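Local coordinates for PUA domain-containing protein (Aeropyrum pernix, PDB 2CX1), which is of unknown function but probably binds RNA and may take part in translation initiation, at residues Glu14-Ser19 / Leu45-Ala50. Residues are numbered along the deposited sequence; the frame is centred on the assembly and turned at random.
Sequences EARALS and LRLVKA
Leu47 stands beside Arg16 on one face of the sheet, and the two side chains point the same way. With CG anti to the backbone N (chi1 -176°), the Leu47 side chain runs alongside Arg16, and CD2 reaches a face of the guanidinium, 3.5 Å from Arg16 NH2. Arg16 NH1 donates to Ala17 O, near the guanidinium plane, and forms a salt bridge with Glu22 of helix 20-30. Both partners help to hold the group beside Leu47. The backbones of Arg16 and Leu47 form an antiparallel hydrogen-bonded pair. Leu47 N gives to Arg16 O at 2.9 Å, and Arg16 N returns a bond to Leu47 O. A water donates to Glu14 O and Leu47 O on this same face. Glu14 and Lys49 make the next hydrogen-bonded pair. Lys49 N is 2.8 Å from Glu14 O, and Glu14 N donates to Lys49 O. Their charged ends are near but not in contact, with Glu14 OE1 4.7 Å from Lys49 NZ. Strands 9-17 and 45-51 are neighbours in the six-stranded antiparallel sheet of the pre-PUA (DUF1947) region, and the link between them includes helix 20-30. Strand 56-62 flanks 45-51 on its other side. Arg46 points to the opposite face from Leu47. Its chain bends at chi3 (63°) and folds back over the backbone of residues 15-17. One guanidinium face lies over Arg16 C, while Arg46 NH2 is 3.7 Å from Ala15 CB. Leu18 follows the strand end. Leu18 N donates to Leu45 O at 3.2 Å. Leu18 CD2 lies 4.0 Å from Leu47 CB, and CD1 packs on Leu45 CB. Leu45 also touches Leu26 of helix 20-30, for which Ser19 is the N-cap.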
loop_
_atom_site.group_PDB
_atom_site.type_symbol
_atom_site.label_atom_id
_atom_site.label_comp_id
_atom_site.label_asym_id
_atom_site.label_seq_id
_atom_site.Cartn_x
_atom_site.Cartn_y
_atom_site.Cartn_z
ATOM N N GLU A 14 20.090 7.900 0.122
ATOM C CA GLU A 14 21.075 7.243 0.980
ATOM C C GLU A 14 20.484 5.862 1.171
ATOM O O GLU A 14 19.354 5.758 1.654
ATOM C CB GLU A 14 21.212 7.957 2.327
ATOM C CG GLU A 14 22.007 9.249 2.175
ATOM C CD GLU A 14 21.991 10.147 3.414
ATOM O OE1 GLU A 14 20.902 10.639 3.823
ATOM O OE2 GLU A 14 23.088 10.368 3.970
ATOM N N ALA A 15 21.236 4.805 0.841
ATOM C CA ALA A 15 20.707 3.445 0.955
ATOM C C ALA A 15 21.689 2.550 1.731
ATOM O O ALA A 15 22.884 2.791 1.683
ATOM C CB ALA A 15 20.486 2.867 -0.460
ATOM N N ARG A 16 21.172 1.560 2.438
ATOM C CA ARG A 16 21.995 0.620 3.180
ATOM C C ARG A 16 21.220 -0.678 3.349
ATOM O O ARG A 16 19.983 -0.703 3.263
ATOM C CB ARG A 16 22.316 1.158 4.568
ATOM C CG ARG A 16 21.129 1.383 5.455
ATOM C CD ARG A 16 21.600 1.714 6.839
ATOM N NE ARG A 16 20.562 1.961 7.821
ATOM C CZ ARG A 16 19.883 1.029 8.472
ATOM N NH1 ARG A 16 20.106 -0.263 8.251
ATOM N NH2 ARG A 16 18.981 1.390 9.373
ATOM N N ALA A 17 21.936 -1.770 3.618
ATOM C CA ALA A 17 21.260 -3.042 3.871
ATOM C C ALA A 17 20.639 -2.973 5.261
ATOM O O ALA A 17 21.129 -2.258 6.130
ATOM C CB ALA A 17 22.274 -4.173 3.881
ATOM N N LEU A 18 19.538 -3.698 5.467
ATOM C CA LEU A 18 18.989 -3.795 6.797
ATOM C C LEU A 18 19.909 -4.733 7.560
ATOM O O LEU A 18 20.503 -5.631 6.972
ATOM C CB LEU A 18 17.618 -4.486 6.812
ATOM C CG LEU A 18 16.402 -3.777 6.223
ATOM C CD1 LEU A 18 15.109 -4.486 6.698
ATOM C CD2 LEU A 18 16.426 -2.368 6.664
ATOM N N SER A 19 20.000 -4.556 8.864
ATOM C CA SER A 19 20.828 -5.435 9.693
ATOM C C SER A 19 20.037 -6.738 9.902
ATOM O O SER A 19 18.828 -6.808 9.569
ATOM C CB SER A 19 21.101 -4.758 11.040
ATOM O OG SER A 19 19.946 -4.723 11.885
ATOM N N LEU A 45 17.015 -7.131 1.311
ATOM C CA LEU A 45 16.260 -6.007 1.877
ATOM C C LEU A 45 17.151 -4.804 2.187
ATOM O O LEU A 45 18.184 -4.929 2.886
ATOM C CB LEU A 45 15.541 -6.440 3.151
ATOM C CG LEU A 45 14.086 -6.934 3.143
ATOM C CD1 LEU A 45 13.776 -7.767 1.950
ATOM C CD2 LEU A 45 13.881 -7.692 4.440
ATOM N N ARG A 46 16.738 -3.629 1.697
ATOM C CA ARG A 46 17.506 -2.413 1.930
ATOM C C ARG A 46 16.581 -1.265 2.307
ATOM O O ARG A 46 15.403 -1.274 1.943
ATOM C CB ARG A 46 18.272 -2.031 0.664
ATOM C CG ARG A 46 19.281 -3.102 0.220
ATOM C CD ARG A 46 19.892 -2.756 -1.142
ATOM N NE ARG A 46 20.654 -1.518 -1.106
ATOM C CZ ARG A 46 21.879 -1.420 -0.591
ATOM N NH1 ARG A 46 22.480 -2.504 -0.081
ATOM N NH2 ARG A 46 22.492 -0.237 -0.545
ATOM N N LEU A 47 17.129 -0.323 3.073
ATOM C CA LEU A 47 16.421 0.887 3.506
ATOM C C LEU A 47 16.950 2.031 2.630
ATOM O O LEU A 47 18.180 2.299 2.512
ATOM C CB LEU A 47 16.717 1.197 4.968
ATOM C CG LEU A 47 16.007 2.369 5.659
ATOM C CD1 LEU A 47 14.493 2.101 5.702
ATOM C CD2 LEU A 47 16.551 2.481 7.068
ATOM N N VAL A 48 16.018 2.696 1.962
ATOM C CA VAL A 48 16.405 3.810 1.110
ATOM C C VAL A 48 15.773 5.072 1.692
ATOM O O VAL A 48 14.550 5.102 1.869
ATOM C CB VAL A 48 15.862 3.604 -0.322
ATOM C CG1 VAL A 48 16.244 4.745 -1.168
ATOM C CG2 VAL A 48 16.375 2.243 -0.917
ATOM N N LYS A 49 16.592 6.076 2.015
ATOM C CA LYS A 49 16.110 7.383 2.515
ATOM C C LYS A 49 16.262 8.368 1.349
ATOM O O LYS A 49 17.315 8.432 0.699
ATOM C CB LYS A 49 16.934 7.840 3.718
ATOM C CG LYS A 49 16.837 6.844 4.868
ATOM C CD LYS A 49 17.476 7.304 6.207
ATOM C CE LYS A 49 18.982 7.437 6.123
ATOM N NZ LYS A 49 19.584 7.889 7.443
ATOM N N ALA A 50 15.207 9.099 1.016
ATOM C CA ALA A 50 15.270 10.042 -0.106
ATOM C C ALA A 50 14.920 11.397 0.480
ATOM O O ALA A 50 13.859 11.547 1.095
ATOM C CB ALA A 50 14.219 9.698 -1.158
HETATM O O HOH W 1 19.260 4.455 4.432
#